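Local coordinates for protein glycoside Hydrolase (Bacteroides plebeius, PDB 5T3B) that probably hydrolyses glycosidic bonds of polysaccharides, as a gut bacterial member of glycoside hydrolase family 50, whose characterised members are agarases, at residues 346-351 against 374-379; 360-363 against 368-371; 255-260 against 309-314; 317-322 against 354-359. All blocks are in the same frame, centred on the assembly; numbering follows the deposited sequence.

How the contacts relate
Helix 345-354 ties most of the four contacts together: it belongs to contact 1 and touches contacts 3 and 4. Contact 1 packs it against helix 370-379, whose start contact 2 fastens; the two meet where Trp376 CZ3 lies 3.5 Å from Ile360 CD1. Ile347 CD1, also on helix 345-354, presses on Phe257 CB of contact 3 at 3.5 Å. Contact 4 holds the chain where helix 345-354 ends and leads into strand 358-361, which contact 2 continues. Contacts 3 and 4 share helix 300-324 and are joined by a probable hydrogen bond, Glu312 OE1 to Tyr354 OH, 2.9 Å. Contacts 2 and 4 stand farthest apart, with centres about 21 Å from each other.

Contact 1 (346-351 against 374-379); sequences YIIKAA and DGWKNQ
In the outer helical layer of the (beta/alpha)8 barrel expected for this family, Ile348 of helix 345-354 wedges against Trp376 and Gln379 of helix 370-379. The two helix segments approach to 8.9 Å between axes, at an angle of 53°. With CG1 anti to the carbonyl carbon (chi1 -59°) and a second bend at chi2, Ile348 lays its CD1 over the five-membered ring of Trp376, a CH-pi contact 4.2 Å from the centroid. CG1 of Ile348 approaches CD1 of Trp376 at 3.7 Å. The indole is buried, and it also meets Phe385 edge-to-face and touches Ile360.

Gln379, partly exposed, lies across Ile348. Its OE1 rests against Ile348 CB and sits at the edge of the Trp376 ring, in its plane, while Gln379 CB packs on Ile348 CG2. No direct hydrogen bond joins the two segments. Instead Lys349 CA points its hydrogen at Gln379 O, 3.3 Å away, with an angle of 152° at the hydrogen. A water completes the bridge, donating to Lys349 O at 2.8 Å and to Gln379 O at 2.9 Å.

Contact 2 (360-363 against 368-371); sequences INYY and PEKG. With EDO (1,2-ethanediol), chain H.
The hydroxyl of Tyr362 does double duty at the start of helix 370-379. It accepts the backbone N-H of Glu369, with N 2.9 Å from OH, and it donates to Glu369 OE1 at 2.6 Å, a short bond made to the anti lone pair of that oxygen. Tyr362 has CG anti to the backbone N (chi1 -151°), which sends the ring toward Glu369. OE1 lies at the edge of the phenol ring and in its plane, although the carboxylate as a whole is turned 48° against the ring. A second hydroxyl, that of Tyr343, is hydrogen-bonded to the same oxygen, so OE1 is gripped twice.

Glu369 stands at the N-cap position. Strand 358-361, this helix and strand 385-394 form one beta-alpha-beta unit, as expected in a (beta/alpha)8 barrel, and the phenol reaches across the loop between the first two. Pro368 packs more loosely beside the ring, its CB 4.4 Å from Tyr362 CE2, and Phe422 meets the ring edge-to-face. Asn361 is tied through OD1 to Thr388 and through ND2 to Asn253 and Glu254.

In the first turn of the helix, the amide of Lys370 finds its acceptor in a 1,2-ethanediol, probably from the crystallisation liquor: Lys370 N lies 2.9 Å from O2, and the diol molecule is also hydrogen-bonded to Asn35 OD1. Lys370 NZ forms a salt bridge with Asp374 OD1.

Contact 3 (255-260 against 309-314); sequences IDFSTW and ICAEKY
The irregular backbone that carries Ile255 and Phe257 passes the helix bearing Ala311 and Tyr314 without a hydrogen bond between the two segments, its closest CA pair, Phe257 and Cys310, being 8.1 Å apart. Side chains fill the interval. Ile255 reaches out with CD1 and sets it over a face of the Tyr314 ring, 3.9 Å from the centroid and 23° off the normal, a CH-pi contact. Tyr314 comes to meet it from the opposite direction, CG anti to its backbone N (chi1 179°). The other branch of the isoleucine, CG2, lies 3.7 Å above one face of the Phe257 ring, toward its rim, so this single residue touches both rings.

The loop contains an Asx turn: Ser258 N donates to Asp256 OD1 at 2.9 Å. Ser258 takes an unusual positive phi of 130°, and its OG donates to Phe257 O at 2.7 Å, in the carbonyl plane. Phe257 packs on helix 300-324, which would belong to the outer helical layer of the (beta/alpha)8 barrel expected for the family.

Phe257 CE1 meets Ala311 CB at 3.8 Å, while the ring edge looks toward the backbone carbonyl carbon of Cys310. Ile347 of helix 345-354 closes in on both Phe257 and Ala311. At the polar end of Tyr314, the hydroxyl is hydrogen-bonded to Asp252 OD2 and Ser251 OG.

Contact 4 (317-322 against 354-359); sequences AIKNAV and YCDVIS. With EDO (1,2-ethanediol), chain M.
Lys319 wraps its side chain round the carbonyl oxygen of Tyr354. CG comes within 3.2 Å of Tyr354 O, and CB and CD lie almost as near. Bends at chi2 (59°) and chi4 then curl the chain over so that NZ also reaches this oxygen, donating to it at 3.1 Å from well above the carbonyl plane. The same ammonium group makes a salt bridge to Asp356 OD1, again 3.1 Å from NZ, with the nitrogen 56° out of the carboxylate plane. NZ thus lies out of the plane of both its acceptors. The lysine chain crosses the aspartate side chain at about a right angle, and CB of Lys319 packs on CB of Tyr354 at 4.0 Å.

One step out, Asp356 is also positioned by the backbone N of Tyr332, which donates to OD2. A 1,2-ethanediol, probably from the crystallisation liquor, lies against the carboxylate, its O2 2.9 Å from Asp356 OD1. The diol is hydrogen-bonded to Leu330 O. The far end of Tyr354 has its own link to the helix of Lys319: a water donates to Tyr354 OH at 3.2 Å and accepts from Asn320 ND2 at 3.1 Å, while Glu312 OE1 is hydrogen-bonded to the same hydroxyl.

Tyr354 closes helix 345-354, and Cys355 is the first residue to leave helical geometry. Lys319 therefore holds the connection leading into strand 358-361, probably one of the alpha-beta loops of the (beta/alpha)8 barrel expected here, which lie at the end remote from the active site in such barrels.

Contact 1 (346-351 against 374-379)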
loop_
_atom_site.group_PDB
_atom_site.type_symbol
_atom_site.label_atom_id
_atom_site.label_comp_id
_atom_site.label_asym_id
_atom_site.label_seq_id
_atom_site.Cartn_x
_atom_site.Cartn_y
_atom_site.Cartn_z
ATOM N N TYR A 346 9.139 -0.440 16.734
ATOM C CA TYR A 346 9.611 -1.807 16.815
ATOM C C TYR A 346 9.109 -2.676 15.670
ATOM O O TYR A 346 9.782 -3.601 15.217
ATOM C CB TYR A 346 9.247 -2.479 18.137
ATOM C CG TYR A 346 9.901 -1.849 19.342
ATOM C CD1 TYR A 346 11.167 -2.261 19.742
ATOM C CD2 TYR A 346 9.261 -0.907 20.100
ATOM C CE1 TYR A 346 11.756 -1.721 20.866
ATOM C CE2 TYR A 346 9.826 -0.379 21.244
ATOM C CZ TYR A 346 11.084 -0.769 21.604
ATOM O OH TYR A 346 11.647 -0.231 22.711
ATOM N N ILE A 347 7.879 -2.407 15.227
ATOM C CA ILE A 347 7.301 -3.152 14.099
ATOM C C ILE A 347 7.995 -2.717 12.796
ATOM O O ILE A 347 8.336 -3.542 11.962
ATOM C CB ILE A 347 5.801 -2.946 14.026
ATOM C CG1 ILE A 347 5.119 -3.612 15.212
ATOM C CG2 ILE A 347 5.214 -3.480 12.721
ATOM C CD1 ILE A 347 3.658 -3.396 15.290
ATOM N N ILE A 348 8.187 -1.416 12.646
ATOM C CA ILE A 348 8.894 -0.908 11.464
ATOM C C ILE A 348 10.315 -1.485 11.404
ATOM O O ILE A 348 10.786 -1.822 10.319
ATOM C CB ILE A 348 8.885 0.608 11.375
ATOM C CG1 ILE A 348 7.446 1.149 11.324
ATOM C CG2 ILE A 348 9.635 1.129 10.159
ATOM C CD1 ILE A 348 6.629 0.821 10.082
ATOM N N LYS A 349 11.011 -1.584 12.558
ATOM C CA LYS A 349 12.320 -2.202 12.584
ATOM C C LYS A 349 12.276 -3.623 12.089
ATOM O O LYS A 349 13.101 -4.051 11.240
ATOM C CB LYS A 349 12.913 -2.126 13.963
ATOM C CG LYS A 349 14.312 -2.728 13.994
ATOM C CD LYS A 349 14.950 -2.422 15.352
ATOM C CE LYS A 349 16.378 -2.965 15.377
ATOM N NZ LYS A 349 16.427 -4.161 16.236
ATOM N N ALA A 350 11.318 -4.394 12.604
ATOM C CA ALA A 350 11.174 -5.768 12.126
ATOM C C ALA A 350 10.897 -5.857 10.622
ATOM O O ALA A 350 11.475 -6.646 9.891
ATOM C CB ALA A 350 10.099 -6.463 12.931
ATOM N N ALA A 351 9.948 -5.050 10.166
ATOM C CA ALA A 351 9.583 -5.059 8.761
ATOM C C ALA A 351 10.768 -4.667 7.901
ATOM O O ALA A 351 10.949 -5.266 6.847
ATOM C CB ALA A 351 8.442 -4.119 8.525
ATOM N N ASP A 374 10.395 10.052 7.838
ATOM C CA ASP A 374 11.832 10.051 8.129
ATOM C C ASP A 374 12.195 9.056 9.228
ATOM O O ASP A 374 13.200 8.361 9.156
ATOM C CB ASP A 374 12.278 11.429 8.594
ATOM C CG ASP A 374 12.308 12.503 7.489
ATOM O OD1 ASP A 374 12.115 12.168 6.297
ATOM O OD2 ASP A 374 12.519 13.694 7.829
ATOM N N GLY A 375 11.359 8.953 10.250
ATOM C CA GLY A 375 11.524 7.913 11.228
ATOM C C GLY A 375 11.508 6.528 10.630
ATOM O O GLY A 375 12.333 5.670 10.989
ATOM N N TRP A 376 10.559 6.290 9.727
ATOM C CA TRP A 376 10.502 4.999 9.054
ATOM C C TRP A 376 11.811 4.679 8.328
ATOM O O TRP A 376 12.222 3.523 8.260
ATOM C CB TRP A 376 9.304 4.896 8.099
ATOM C CG TRP A 376 8.004 4.927 8.786
ATOM C CD1 TRP A 376 7.737 4.661 10.081
ATOM C CD2 TRP A 376 6.732 5.324 8.215
ATOM N NE1 TRP A 376 6.397 4.835 10.360
ATOM C CE2 TRP A 376 5.765 5.227 9.218
ATOM C CE3 TRP A 376 6.324 5.701 6.935
ATOM C CZ2 TRP A 376 4.444 5.532 8.989
ATOM C CZ3 TRP A 376 5.005 5.997 6.708
ATOM C CH2 TRP A 376 4.071 5.949 7.739
ATOM N N LYS A 377 12.400 5.692 7.697
ATOM C CA LYS A 377 13.644 5.477 7.015
ATOM C C LYS A 377 14.718 4.941 7.951
ATOM O O LYS A 377 15.427 3.981 7.635
ATOM C CB LYS A 377 14.099 6.754 6.344
ATOM C CG LYS A 377 15.315 6.580 5.454
ATOM C CD LYS A 377 15.909 7.910 5.031
ATOM C CE LYS A 377 14.965 8.711 4.138
ATOM N NZ LYS A 377 15.607 10.012 3.721
ATOM N N ASN A 378 14.840 5.576 9.112
ATOM C CA ASN A 378 15.862 5.171 10.080
ATOM C C ASN A 378 15.522 3.842 10.703
ATOM O O ASN A 378 16.338 2.934 10.817
ATOM C CB ASN A 378 15.984 6.226 11.157
ATOM C CG ASN A 378 16.376 7.560 10.605
ATOM O OD1 ASN A 378 17.089 7.633 9.641
ATOM N ND2 ASN A 378 15.915 8.610 11.219
ATOM N N GLN A 379 14.286 3.705 11.133
ATOM C CA GLN A 379 13.846 2.502 11.804
ATOM C C GLN A 379 14.021 1.235 10.974
ATOM O O GLN A 379 14.400 0.165 11.450
ATOM C CB GLN A 379 12.429 2.625 12.309
ATOM C CG GLN A 379 12.265 3.702 13.367
ATOM C CD GLN A 379 10.858 4.255 13.432
ATOM O OE1 GLN A 379 9.894 3.632 12.975
ATOM N NE2 GLN A 379 10.734 5.400 14.016
HETATM O O HOH W 1 15.194 -2.445 10.446
#

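Contact 2 (360-363 against 368-371)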
loop_
_atom_site.group_PDB
_atom_site.type_symbol
_atom_site.label_atom_id
_atom_site.label_comp_id
_atom_site.label_asym_id
_atom_site.label_seq_id
_atom_site.Cartn_x
_atom_site.Cartn_y
_atom_site.Cartn_z
ATOM N N ILE A 360 2.252 0.084 3.768
ATOM C CA ILE A 360 1.516 0.897 4.751
ATOM C C ILE A 360 0.221 1.397 4.089
ATOM O O ILE A 360 0.288 2.060 3.060
ATOM C CB ILE A 360 2.364 2.052 5.273
ATOM C CG1 ILE A 360 3.639 1.460 6.018
ATOM C CG2 ILE A 360 1.542 2.989 6.135
ATOM C CD1 ILE A 360 4.637 2.490 6.471
ATOM N N ASN A 361 -0.916 1.097 4.718
ATOM C CA ASN A 361 -2.181 1.728 4.349
ATOM C C ASN A 361 -2.257 3.039 5.112
ATOM O O ASN A 361 -2.115 3.002 6.307
ATOM C CB ASN A 361 -3.348 0.846 4.728
ATOM C CG ASN A 361 -3.443 -0.478 3.958
ATOM O OD1 ASN A 361 -2.778 -0.689 2.963
ATOM N ND2 ASN A 361 -4.357 -1.309 4.363
ATOM N N TYR A 362 -2.461 4.160 4.461
ATOM C CA TYR A 362 -2.246 5.490 5.064
ATOM C C TYR A 362 -3.521 6.293 5.122
ATOM O O TYR A 362 -3.900 6.944 4.156
ATOM C CB TYR A 362 -1.126 6.246 4.357
ATOM C CG TYR A 362 -0.358 7.238 5.241
ATOM C CD1 TYR A 362 -0.905 7.806 6.399
ATOM C CD2 TYR A 362 0.948 7.625 4.935
ATOM C CE1 TYR A 362 -0.169 8.686 7.202
ATOM C CE2 TYR A 362 1.655 8.511 5.706
ATOM C CZ TYR A 362 1.094 9.035 6.842
ATOM O OH TYR A 362 1.855 9.912 7.587
ATOM N N TYR A 363 -4.216 6.180 6.252
ATOM C CA TYR A 363 -5.484 6.817 6.503
ATOM C C TYR A 363 -5.398 7.790 7.668
ATOM O O TYR A 363 -4.494 7.805 8.465
ATOM C CB TYR A 363 -6.521 5.760 6.801
ATOM C CG TYR A 363 -6.886 4.892 5.610
ATOM C CD1 TYR A 363 -7.509 5.453 4.519
ATOM C CD2 TYR A 363 -6.519 3.565 5.533
ATOM C CE1 TYR A 363 -7.835 4.725 3.423
ATOM C CE2 TYR A 363 -6.896 2.789 4.449
ATOM C CZ TYR A 363 -7.530 3.390 3.371
ATOM O OH TYR A 363 -7.906 2.660 2.271
ATOM N N PRO A 368 0.719 13.441 4.340
ATOM C CA PRO A 368 1.752 12.524 4.810
ATOM C C PRO A 368 2.658 13.177 5.841
ATOM O O PRO A 368 2.968 14.355 5.692
ATOM C CB PRO A 368 2.489 12.198 3.524
ATOM C CG PRO A 368 1.510 12.409 2.475
ATOM C CD PRO A 368 0.741 13.581 2.887
ATOM N N GLU A 369 3.014 12.448 6.898
ATOM C CA GLU A 369 3.719 13.066 8.016
ATOM C C GLU A 369 5.218 12.864 7.816
ATOM O O GLU A 369 5.720 11.781 8.044
ATOM C CB GLU A 369 3.240 12.400 9.294
ATOM C CG GLU A 369 1.765 12.624 9.580
ATOM C CD GLU A 369 1.192 11.584 10.491
ATOM O OE1 GLU A 369 1.042 10.407 10.045
ATOM O OE2 GLU A 369 0.934 11.931 11.651
ATOM N N LYS A 370 5.901 13.913 7.374
ATOM C CA LYS A 370 7.291 13.740 6.995
ATOM C C LYS A 370 8.171 13.328 8.175
ATOM O O LYS A 370 9.104 12.562 7.981
ATOM C CB LYS A 370 7.784 15.042 6.308
ATOM C CG LYS A 370 9.188 15.002 5.771
ATOM C CD LYS A 370 9.359 13.923 4.728
ATOM C CE LYS A 370 10.562 14.168 3.812
ATOM N NZ LYS A 370 11.830 14.313 4.548
ATOM N N GLY A 371 7.880 13.787 9.374
ATOM C CA GLY A 371 8.646 13.325 10.521
ATOM C C GLY A 371 8.529 11.827 10.748
ATOM O O GLY A 371 9.515 11.153 11.013
HETATM C C1 EDO H . 3.164 17.627 6.320
HETATM O O1 EDO H . 2.876 18.438 7.432
HETATM C C2 EDO H . 4.648 17.367 6.166
HETATM O O2 EDO H . 5.096 16.694 7.392
#

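Contact 3 (255-260 against 309-314)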
loop_
_atom_site.group_PDB
_atom_site.type_symbol
_atom_site.label_atom_id
_atom_site.label_comp_id
_atom_site.label_asym_id
_atom_site.label_seq_id
_atom_site.Cartn_x
_atom_site.Cartn_y
_atom_site.Cartn_z
ATOM N N ILE A 255 -3.045 -6.339 9.941
ATOM C CA ILE A 255 -2.980 -7.157 11.124
ATOM C C ILE A 255 -3.087 -6.261 12.377
ATOM O O ILE A 255 -2.430 -5.247 12.478
ATOM C CB ILE A 255 -1.629 -7.905 11.162
ATOM C CG1 ILE A 255 -1.484 -8.870 9.973
ATOM C CG2 ILE A 255 -1.451 -8.659 12.467
ATOM C CD1 ILE A 255 -0.075 -9.417 9.812
ATOM N N ASP A 256 -3.892 -6.726 13.334
ATOM C CA ASP A 256 -3.964 -5.998 14.603
ATOM C C ASP A 256 -2.732 -6.343 15.432
ATOM O O ASP A 256 -2.503 -7.449 15.833
ATOM C CB ASP A 256 -5.249 -6.411 15.289
ATOM C CG ASP A 256 -5.460 -5.840 16.623
ATOM O OD1 ASP A 256 -4.562 -5.249 17.249
ATOM O OD2 ASP A 256 -6.663 -5.937 17.089
ATOM N N PHE A 257 -1.919 -5.352 15.649
ATOM C CA PHE A 257 -0.734 -5.469 16.531
ATOM C C PHE A 257 -0.855 -4.539 17.675
ATOM O O PHE A 257 0.165 -4.164 18.267
ATOM C CB PHE A 257 0.580 -5.074 15.853
ATOM C CG PHE A 257 1.082 -5.958 14.778
ATOM C CD1 PHE A 257 2.030 -6.983 15.106
ATOM C CD2 PHE A 257 0.941 -5.659 13.456
ATOM C CE1 PHE A 257 2.567 -7.708 14.066
ATOM C CE2 PHE A 257 1.501 -6.414 12.448
ATOM C CZ PHE A 257 2.325 -7.443 12.769
ATOM N N SER A 258 -2.052 -4.124 18.007
ATOM C CA SER A 258 -2.499 -3.079 19.043
ATOM C C SER A 258 -3.456 -2.118 18.350
ATOM O O SER A 258 -3.191 -1.627 17.288
ATOM C CB SER A 258 -1.543 -2.255 19.797
ATOM O OG SER A 258 -0.720 -3.040 20.588
ATOM N N THR A 259 -4.583 -1.894 18.990
ATOM C CA THR A 259 -5.611 -1.078 18.388
ATOM C C THR A 259 -6.015 -0.002 19.368
ATOM O O THR A 259 -5.579 -0.031 20.520
ATOM C CB THR A 259 -6.822 -1.991 18.084
ATOM O OG1 THR A 259 -7.763 -1.307 17.258
ATOM C CG2 THR A 259 -7.452 -2.453 19.391
ATOM N N TRP A 260 -6.900 0.909 18.953
ATOM C CA TRP A 260 -7.302 1.982 19.800
ATOM C C TRP A 260 -8.000 1.347 20.966
ATOM O O TRP A 260 -8.922 0.519 20.765
ATOM C CB TRP A 260 -8.369 2.828 19.089
ATOM C CG TRP A 260 -8.559 4.157 19.760
ATOM C CD1 TRP A 260 -7.965 5.302 19.382
ATOM C CD2 TRP A 260 -9.408 4.502 20.857
ATOM N NE1 TRP A 260 -8.373 6.310 20.160
ATOM C CE2 TRP A 260 -9.176 5.833 21.143
ATOM C CE3 TRP A 260 -10.260 3.791 21.700
ATOM C CZ2 TRP A 260 -9.879 6.506 22.174
ATOM C CZ3 TRP A 260 -10.909 4.458 22.723
ATOM C CH2 TRP A 260 -10.745 5.787 22.920
ATOM N N ILE A 309 8.246 -7.999 18.592
ATOM C CA ILE A 309 8.662 -9.402 18.618
ATOM C C ILE A 309 7.711 -10.249 17.793
ATOM O O ILE A 309 8.137 -11.095 16.987
ATOM C CB ILE A 309 8.766 -9.956 20.077
ATOM C CG1 ILE A 309 9.961 -9.275 20.755
ATOM C CG2 ILE A 309 8.839 -11.457 20.065
ATOM C CD1 ILE A 309 9.948 -9.456 22.219
ATOM N N CYS A 310 6.424 -9.980 17.925
ATOM C CA CYS A 310 5.443 -10.665 17.102
ATOM C C CYS A 310 5.686 -10.427 15.611
ATOM O O CYS A 310 5.677 -11.329 14.784
ATOM C CB CYS A 310 4.012 -10.184 17.468
ATOM S SG CYS A 310 3.445 -10.607 19.084
ATOM N N ALA A 311 5.958 -9.156 15.274
ATOM C CA ALA A 311 6.249 -8.786 13.919
ATOM C C ALA A 311 7.497 -9.447 13.413
ATOM O O ALA A 311 7.560 -9.878 12.243
ATOM C CB ALA A 311 6.291 -7.274 13.758
ATOM N N GLU A 312 8.530 -9.489 14.256
ATOM C CA GLU A 312 9.769 -10.174 13.880
ATOM C C GLU A 312 9.520 -11.640 13.525
ATOM O O GLU A 312 9.982 -12.114 12.473
ATOM C CB GLU A 312 10.796 -10.052 15.031
ATOM C CG GLU A 312 11.938 -11.019 14.944
ATOM C CD GLU A 312 13.117 -10.493 14.174
ATOM O OE1 GLU A 312 13.934 -11.370 13.765
ATOM O OE2 GLU A 312 13.213 -9.233 14.019
ATOM N N LYS A 313 8.749 -12.350 14.353
ATOM C CA LYS A 313 8.492 -13.753 14.095
ATOM C C LYS A 313 7.632 -13.943 12.825
ATOM O O LYS A 313 7.795 -14.909 12.084
ATOM C CB LYS A 313 7.840 -14.432 15.297
ATOM C CG LYS A 313 8.767 -14.555 16.483
ATOM C CD LYS A 313 8.137 -15.454 17.517
ATOM C CE LYS A 313 8.263 -16.907 17.130
ATOM N NZ LYS A 313 9.673 -17.473 16.986
ATOM N N TYR A 314 6.712 -12.995 12.599
ATOM C CA TYR A 314 5.856 -13.016 11.429
ATOM C C TYR A 314 6.670 -12.806 10.140
ATOM O O TYR A 314 6.693 -13.651 9.250
ATOM C CB TYR A 314 4.758 -11.977 11.634
ATOM C CG TYR A 314 3.816 -11.901 10.474
ATOM C CD1 TYR A 314 2.793 -12.828 10.327
ATOM C CD2 TYR A 314 3.994 -10.953 9.469
ATOM C CE1 TYR A 314 1.934 -12.797 9.238
ATOM C CE2 TYR A 314 3.119 -10.911 8.395
ATOM C CZ TYR A 314 2.151 -11.863 8.253
ATOM O OH TYR A 314 1.304 -11.807 7.182
#

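Contact 4 (317-322 against 354-359)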
loop_
_atom_site.group_PDB
_atom_site.type_symbol
_atom_site.label_atom_id
_atom_site.label_comp_id
_atom_site.label_asym_id
_atom_site.label_seq_id
_atom_site.Cartn_x
_atom_site.Cartn_y
_atom_site.Cartn_z
ATOM N N ALA A 317 9.574 -15.319 9.258
ATOM C CA ALA A 317 9.121 -16.593 8.743
ATOM C C ALA A 317 8.799 -16.512 7.250
ATOM O O ALA A 317 9.074 -17.422 6.486
ATOM C CB ALA A 317 7.884 -17.078 9.482
ATOM N N ILE A 318 8.145 -15.419 6.850
ATOM C CA ILE A 318 7.713 -15.291 5.486
ATOM C C ILE A 318 8.908 -15.014 4.547
ATOM O O ILE A 318 9.052 -15.603 3.495
ATOM C CB ILE A 318 6.582 -14.267 5.395
ATOM C CG1 ILE A 318 5.371 -14.842 6.194
ATOM C CG2 ILE A 318 6.226 -14.020 3.926
ATOM C CD1 ILE A 318 4.297 -13.814 6.507
ATOM N N LYS A 319 9.791 -14.086 4.960
ATOM C CA LYS A 319 10.956 -13.840 4.167
ATOM C C LYS A 319 11.833 -15.106 4.032
ATOM O O LYS A 319 12.315 -15.429 2.932
ATOM C CB LYS A 319 11.768 -12.678 4.703
ATOM C CG LYS A 319 12.984 -12.309 3.871
ATOM C CD LYS A 319 12.627 -11.932 2.414
ATOM C CE LYS A 319 13.813 -11.309 1.697
ATOM N NZ LYS A 319 13.856 -9.868 1.949
ATOM N N ASN A 320 12.019 -15.809 5.140
ATOM C CA ASN A 320 12.810 -17.070 5.096
ATOM C C ASN A 320 12.140 -18.112 4.203
ATOM O O ASN A 320 12.779 -18.878 3.534
ATOM C CB ASN A 320 13.094 -17.555 6.499
ATOM C CG ASN A 320 14.075 -16.624 7.195
ATOM O OD1 ASN A 320 14.943 -16.070 6.546
ATOM N ND2 ASN A 320 14.004 -16.501 8.509
ATOM N N ALA A 321 10.810 -18.123 4.195
ATOM C CA ALA A 321 10.076 -18.990 3.296
ATOM C C ALA A 321 10.320 -18.654 1.828
ATOM O O ALA A 321 10.483 -19.552 1.023
ATOM C CB ALA A 321 8.598 -18.945 3.570
ATOM N N VAL A 322 10.330 -17.369 1.484
ATOM C CA VAL A 322 10.670 -16.978 0.122
ATOM C C VAL A 322 12.093 -17.436 -0.226
ATOM O O VAL A 322 12.315 -18.002 -1.280
ATOM C CB VAL A 322 10.491 -15.463 -0.092
ATOM C CG1 VAL A 322 10.980 -15.057 -1.476
ATOM C CG2 VAL A 322 9.047 -15.045 0.094
ATOM N N TYR A 354 13.168 -7.643 7.128
ATOM C CA TYR A 354 12.624 -8.822 6.383
ATOM C C TYR A 354 11.834 -8.553 5.133
ATOM O O TYR A 354 11.838 -9.315 4.187
ATOM C CB TYR A 354 11.866 -9.732 7.390
ATOM C CG TYR A 354 12.716 -10.229 8.475
ATOM C CD1 TYR A 354 13.739 -11.165 8.167
ATOM C CD2 TYR A 354 12.626 -9.782 9.756
ATOM C CE1 TYR A 354 14.554 -11.684 9.152
ATOM C CE2 TYR A 354 13.492 -10.265 10.753
ATOM C CZ TYR A 354 14.504 -11.177 10.382
ATOM O OH TYR A 354 15.335 -11.749 11.313
ATOM N N CYS A 355 11.133 -7.474 5.085
ATOM C CA CYS A 355 10.338 -7.128 3.931
ATOM C C CYS A 355 11.266 -6.527 2.868
ATOM O O CYS A 355 12.184 -5.773 3.182
ATOM C CB CYS A 355 9.246 -6.124 4.260
ATOM S SG CYS A 355 8.015 -6.670 5.413
ATOM N N ASP A 356 11.026 -6.845 1.597
ATOM C CA ASP A 356 11.690 -6.083 0.559
ATOM C C ASP A 356 11.204 -4.646 0.461
ATOM O O ASP A 356 11.952 -3.720 0.194
ATOM C CB ASP A 356 11.550 -6.799 -0.761
ATOM C CG ASP A 356 12.224 -8.157 -0.722
ATOM O OD1 ASP A 356 13.498 -8.166 -0.628
ATOM O OD2 ASP A 356 11.553 -9.215 -0.789
ATOM N N VAL A 357 9.889 -4.473 0.662
ATOM C CA VAL A 357 9.257 -3.151 0.750
ATOM C C VAL A 357 8.228 -3.272 1.879
ATOM O O VAL A 357 7.519 -4.261 1.936
ATOM C CB VAL A 357 8.540 -2.748 -0.552
ATOM C CG1 VAL A 357 7.960 -1.363 -0.452
ATOM C CG2 VAL A 357 9.475 -2.853 -1.743
ATOM N N ILE A 358 8.191 -2.270 2.743
ATOM C CA ILE A 358 7.213 -2.201 3.805
ATOM C C ILE A 358 5.922 -1.612 3.255
ATOM O O ILE A 358 5.943 -0.495 2.737
ATOM C CB ILE A 358 7.731 -1.371 4.977
ATOM C CG1 ILE A 358 9.059 -1.924 5.488
ATOM C CG2 ILE A 358 6.701 -1.312 6.099
ATOM C CD1 ILE A 358 9.757 -1.029 6.450
ATOM N N SER A 359 4.801 -2.316 3.342
ATOM C CA SER A 359 3.553 -1.734 2.896
ATOM C C SER A 359 2.833 -1.089 4.057
ATOM O O SER A 359 2.722 -1.665 5.181
ATOM C CB SER A 359 2.673 -2.790 2.219
ATOM O OG SER A 359 2.626 -4.006 2.954
HETATM C C1 EDO M . 13.287 -11.733 -3.211
HETATM O O1 EDO M . 12.654 -11.702 -1.920
HETATM C C2 EDO M . 14.790 -11.365 -3.116
HETATM O O2 EDO M . 14.705 -10.124 -2.372
HETATM O O HOH W 2 15.499 -14.904 10.644
#